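Local coordinates for protein lantibiotic dehydratase (Microbispora corallina, PDB 5EHK) that probably dehydrates residues of the NAI-107 precursor peptide during lantibiotic biosynthesis, in a tRNA-dependent manner, at residues Leu497-Val508 with Gly781-Arg792. Residues are numbered along the deposited sequence; the frame is centred on the assembly and turned at random.
Sequences LPNSLELGVHVV and GHLAEIVVPLER
R792 reaches onward and across to the start of segment 497-508, where NH1 hydrogen-bonds N499 OD1 (3.2 Å) near the guanidinium plane, the amide turned 74° against it. A long, flexible arginine suits the place: CG stands anti to the backbone N (chi1 -172°), methylenes cross L497 CB, and a bend at chi3 brings NH1 to L497 O in a weak hydrogen bond. D794 O and R795 O take NE and NH2. Strands 500-508 and 785-792 pair antiparallel through L501-L790, L503-V788 and V505-I786; these branched apolar residues cover one face, where I786 CD1 meets V507 CG2 at 3.5 Å. That face is close-packed, with W663 and helix 380-395 against it. The other is more polar and partly open to solvent at G504 and E791, although W9 NE1 binds the E791 carboxylate; E502 is buried, its carboxylate held by S530, G534 and T536. Past the last pair, H506 offers a ring N-H that continues the pairing: ND1 donates to A784 O (2.8 Å) in the ring plane, while H782 O sits over one face. Flanked by strands 6-17 and 521-524, the two are the inner strands of a locally antiparallel run of four from distant parts of the sequence.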
loop_
_atom_site.group_PDB
_atom_site.type_symbol
_atom_site.label_atom_id
_atom_site.label_comp_id
_atom_site.label_asym_id
_atom_site.label_seq_id
_atom_site.Cartn_x
_atom_site.Cartn_y
_atom_site.Cartn_z
ATOM N N LEU A 497 -2.618 29.800 -5.588
ATOM C CA LEU A 497 -1.266 30.312 -5.616
ATOM C C LEU A 497 -0.753 30.454 -4.197
ATOM O O LEU A 497 -1.451 30.945 -3.324
ATOM C CB LEU A 497 -1.199 31.650 -6.353
ATOM C CG LEU A 497 -1.283 31.617 -7.882
ATOM C CD1 LEU A 497 -1.565 33.015 -8.364
ATOM C CD2 LEU A 497 -0.001 31.080 -8.487
ATOM N N PRO A 498 0.483 30.028 -3.966
ATOM C CA PRO A 498 1.054 30.109 -2.623
ATOM C C PRO A 498 1.389 31.546 -2.271
ATOM O O PRO A 498 1.527 32.366 -3.186
ATOM C CB PRO A 498 2.351 29.323 -2.766
ATOM C CG PRO A 498 2.745 29.556 -4.193
ATOM C CD PRO A 498 1.460 29.552 -4.958
ATOM N N ASN A 499 1.533 31.837 -0.980
ATOM C CA ASN A 499 1.971 33.158 -0.521
ATOM C C ASN A 499 3.371 33.523 -1.009
ATOM O O ASN A 499 3.569 34.606 -1.535
ATOM C CB ASN A 499 1.945 33.264 1.001
ATOM C CG ASN A 499 0.598 32.899 1.592
ATOM O OD1 ASN A 499 -0.459 33.248 1.058
ATOM N ND2 ASN A 499 0.634 32.220 2.734
ATOM N N SER A 500 4.337 32.625 -0.862
ATOM C CA SER A 500 5.696 32.953 -1.273
ATOM C C SER A 500 6.590 31.733 -1.580
ATOM O O SER A 500 6.178 30.598 -1.417
ATOM C CB SER A 500 6.349 33.882 -0.237
ATOM O OG SER A 500 6.751 33.216 0.958
ATOM N N LEU A 501 7.797 31.979 -2.071
ATOM C CA LEU A 501 8.739 30.905 -2.380
ATOM C C LEU A 501 10.152 31.466 -2.595
ATOM O O LEU A 501 10.330 32.680 -2.607
ATOM C CB LEU A 501 8.281 30.078 -3.589
ATOM C CG LEU A 501 8.233 30.768 -4.947
ATOM C CD1 LEU A 501 8.624 29.763 -6.006
ATOM C CD2 LEU A 501 6.844 31.371 -5.232
ATOM N N GLU A 502 11.142 30.581 -2.715
ATOM C CA GLU A 502 12.524 30.970 -2.956
ATOM C C GLU A 502 13.154 30.000 -3.928
ATOM O O GLU A 502 13.139 28.803 -3.687
ATOM C CB GLU A 502 13.327 30.999 -1.640
ATOM C CG GLU A 502 12.905 32.151 -0.712
ATOM C CD GLU A 502 13.635 32.188 0.628
ATOM O OE1 GLU A 502 14.105 31.125 1.117
ATOM O OE2 GLU A 502 13.719 33.299 1.198
ATOM N N LEU A 503 13.675 30.509 -5.040
ATOM C CA LEU A 503 14.417 29.694 -5.988
ATOM C C LEU A 503 15.860 30.128 -5.850
ATOM O O LEU A 503 16.149 31.310 -5.688
ATOM C CB LEU A 503 13.909 29.916 -7.421
ATOM C CG LEU A 503 12.423 29.609 -7.637
ATOM C CD1 LEU A 503 11.921 30.042 -9.008
ATOM C CD2 LEU A 503 12.149 28.112 -7.402
ATOM N N GLY A 504 16.777 29.181 -5.872
ATOM C CA GLY A 504 18.180 29.530 -5.894
ATOM C C GLY A 504 18.604 29.255 -7.306
ATOM O O GLY A 504 18.247 28.212 -7.828
ATOM N N VAL A 505 19.316 30.177 -7.944
ATOM C CA VAL A 505 19.715 29.966 -9.338
ATOM C C VAL A 505 21.128 30.413 -9.658
ATOM O O VAL A 505 21.731 31.191 -8.920
ATOM C CB VAL A 505 18.750 30.627 -10.354
ATOM C CG1 VAL A 505 17.353 29.985 -10.320
ATOM C CG2 VAL A 505 18.699 32.125 -10.143
ATOM N N HIS A 506 21.646 29.876 -10.758
ATOM C CA HIS A 506 22.837 30.393 -11.399
ATOM C C HIS A 506 22.350 31.268 -12.548
ATOM O O HIS A 506 21.448 30.875 -13.309
ATOM C CB HIS A 506 23.648 29.255 -12.016
ATOM C CG HIS A 506 24.247 28.307 -11.022
ATOM N ND1 HIS A 506 24.994 28.726 -9.944
ATOM C CD2 HIS A 506 24.238 26.951 -10.974
ATOM C CE1 HIS A 506 25.408 27.670 -9.264
ATOM N NE2 HIS A 506 24.964 26.581 -9.867
ATOM N N VAL A 507 22.938 32.456 -12.674
ATOM C CA VAL A 507 22.747 33.273 -13.868
ATOM C C VAL A 507 24.059 33.313 -14.616
ATOM O O VAL A 507 25.087 33.658 -14.034
ATOM C CB VAL A 507 22.313 34.698 -13.542
ATOM C CG1 VAL A 507 22.127 35.470 -14.830
ATOM C CG2 VAL A 507 21.025 34.691 -12.749
ATOM N N VAL A 508 24.041 32.927 -15.887
ATOM C CA VAL A 508 25.272 32.905 -16.688
ATOM C C VAL A 508 25.155 33.602 -18.053
ATOM O O VAL A 508 24.085 33.646 -18.666
ATOM C CB VAL A 508 25.817 31.491 -16.884
ATOM C CG1 VAL A 508 26.444 30.992 -15.609
ATOM C CG2 VAL A 508 24.713 30.577 -17.381
ATOM N N GLY A 781 29.410 33.593 -13.231
ATOM C CA GLY A 781 28.038 33.314 -12.863
ATOM C C GLY A 781 27.749 31.862 -12.523
ATOM O O GLY A 781 26.727 31.552 -11.910
ATOM N N HIS A 782 28.617 30.960 -12.955
ATOM C CA HIS A 782 28.389 29.531 -12.745
ATOM C C HIS A 782 28.898 29.067 -11.377
ATOM O O HIS A 782 28.577 27.973 -10.921
ATOM C CB HIS A 782 29.073 28.739 -13.864
ATOM C CG HIS A 782 30.568 28.776 -13.792
ATOM N ND1 HIS A 782 31.300 29.894 -14.127
ATOM C CD2 HIS A 782 31.470 27.827 -13.440
ATOM C CE1 HIS A 782 32.586 29.637 -13.965
ATOM N NE2 HIS A 782 32.717 28.390 -13.553
ATOM N N LEU A 783 29.655 29.929 -10.713
ATOM C CA LEU A 783 30.227 29.608 -9.421
ATOM C C LEU A 783 29.496 30.358 -8.338
ATOM O O LEU A 783 29.944 30.397 -7.191
ATOM C CB LEU A 783 31.675 30.068 -9.357
ATOM C CG LEU A 783 32.692 29.428 -10.281
ATOM C CD1 LEU A 783 34.080 29.814 -9.797
ATOM C CD2 LEU A 783 32.496 27.933 -10.312
ATOM N N ALA A 784 28.369 30.954 -8.694
ATOM C CA ALA A 784 27.652 31.786 -7.759
ATOM C C ALA A 784 26.196 31.414 -7.813
ATOM O O ALA A 784 25.644 31.191 -8.894
ATOM C CB ALA A 784 27.820 33.220 -8.132
ATOM N N GLU A 785 25.580 31.321 -6.641
ATOM C CA GLU A 785 24.158 31.029 -6.544
ATOM C C GLU A 785 23.427 32.311 -6.183
ATOM O O GLU A 785 23.876 33.076 -5.326
ATOM C CB GLU A 785 23.894 29.945 -5.491
ATOM C CG GLU A 785 23.339 28.646 -6.062
ATOM C CD GLU A 785 23.603 27.445 -5.148
ATOM O OE1 GLU A 785 23.513 27.612 -3.910
ATOM O OE2 GLU A 785 23.943 26.347 -5.668
ATOM N N ILE A 786 22.314 32.553 -6.850
ATOM C CA ILE A 786 21.471 33.682 -6.515
ATOM C C ILE A 786 20.186 33.164 -5.879
ATOM O O ILE A 786 19.513 32.314 -6.456
ATOM C CB ILE A 786 21.176 34.515 -7.776
ATOM C CG1 ILE A 786 22.479 35.142 -8.267
ATOM C CG2 ILE A 786 20.161 35.576 -7.486
ATOM C CD1 ILE A 786 22.414 35.677 -9.664
ATOM N N VAL A 787 19.867 33.623 -4.674
ATOM C CA VAL A 787 18.609 33.232 -4.045
ATOM C C VAL A 787 17.579 34.339 -4.163
ATOM O O VAL A 787 17.666 35.366 -3.492
ATOM C CB VAL A 787 18.775 32.924 -2.557
ATOM C CG1 VAL A 787 17.496 32.326 -2.021
ATOM C CG2 VAL A 787 19.915 31.970 -2.340
ATOM N N VAL A 788 16.572 34.117 -4.985
ATOM C CA VAL A 788 15.586 35.146 -5.229
ATOM C C VAL A 788 14.211 34.757 -4.732
ATOM O O VAL A 788 13.628 33.823 -5.225
ATOM C CB VAL A 788 15.583 35.546 -6.735
ATOM C CG1 VAL A 788 16.149 34.441 -7.597
ATOM C CG2 VAL A 788 14.199 36.027 -7.207
ATOM N N PRO A 789 13.710 35.465 -3.710
ATOM C CA PRO A 789 12.347 35.271 -3.191
ATOM C C PRO A 789 11.312 35.803 -4.171
ATOM O O PRO A 789 11.626 36.684 -4.948
ATOM C CB PRO A 789 12.331 36.114 -1.911
ATOM C CG PRO A 789 13.797 36.259 -1.541
ATOM C CD PRO A 789 14.525 36.330 -2.842
ATOM N N LEU A 790 10.100 35.268 -4.131
ATOM C CA LEU A 790 8.998 35.711 -4.978
ATOM C C LEU A 790 7.711 35.599 -4.164
ATOM O O LEU A 790 7.601 34.710 -3.314
ATOM C CB LEU A 790 8.899 34.856 -6.250
ATOM C CG LEU A 790 10.095 34.857 -7.223
ATOM C CD1 LEU A 790 11.012 33.711 -6.911
ATOM C CD2 LEU A 790 9.695 34.818 -8.707
ATOM N N GLU A 791 6.763 36.513 -4.382
ATOM C CA GLU A 791 5.481 36.478 -3.676
ATOM C C GLU A 791 4.360 36.413 -4.683
ATOM O O GLU A 791 4.545 36.805 -5.836
ATOM C CB GLU A 791 5.275 37.719 -2.808
ATOM C CG GLU A 791 6.389 38.007 -1.821
ATOM C CD GLU A 791 6.128 39.263 -0.983
ATOM O OE1 GLU A 791 5.131 39.977 -1.257
ATOM O OE2 GLU A 791 6.895 39.501 -0.018
ATOM N N ARG A 792 3.192 35.938 -4.260
ATOM C CA ARG A 792 2.026 36.023 -5.120
ATOM C C ARG A 792 1.821 37.491 -5.506
ATOM O O ARG A 792 1.771 38.361 -4.632
ATOM C CB ARG A 792 0.807 35.483 -4.395
ATOM C CG ARG A 792 -0.430 35.354 -5.276
ATOM C CD ARG A 792 -1.640 34.777 -4.509
ATOM N NE ARG A 792 -1.902 35.481 -3.253
ATOM C CZ ARG A 792 -1.738 34.946 -2.049
ATOM N NH1 ARG A 792 -1.336 33.690 -1.936
ATOM N NH2 ARG A 792 -1.990 35.662 -0.961
#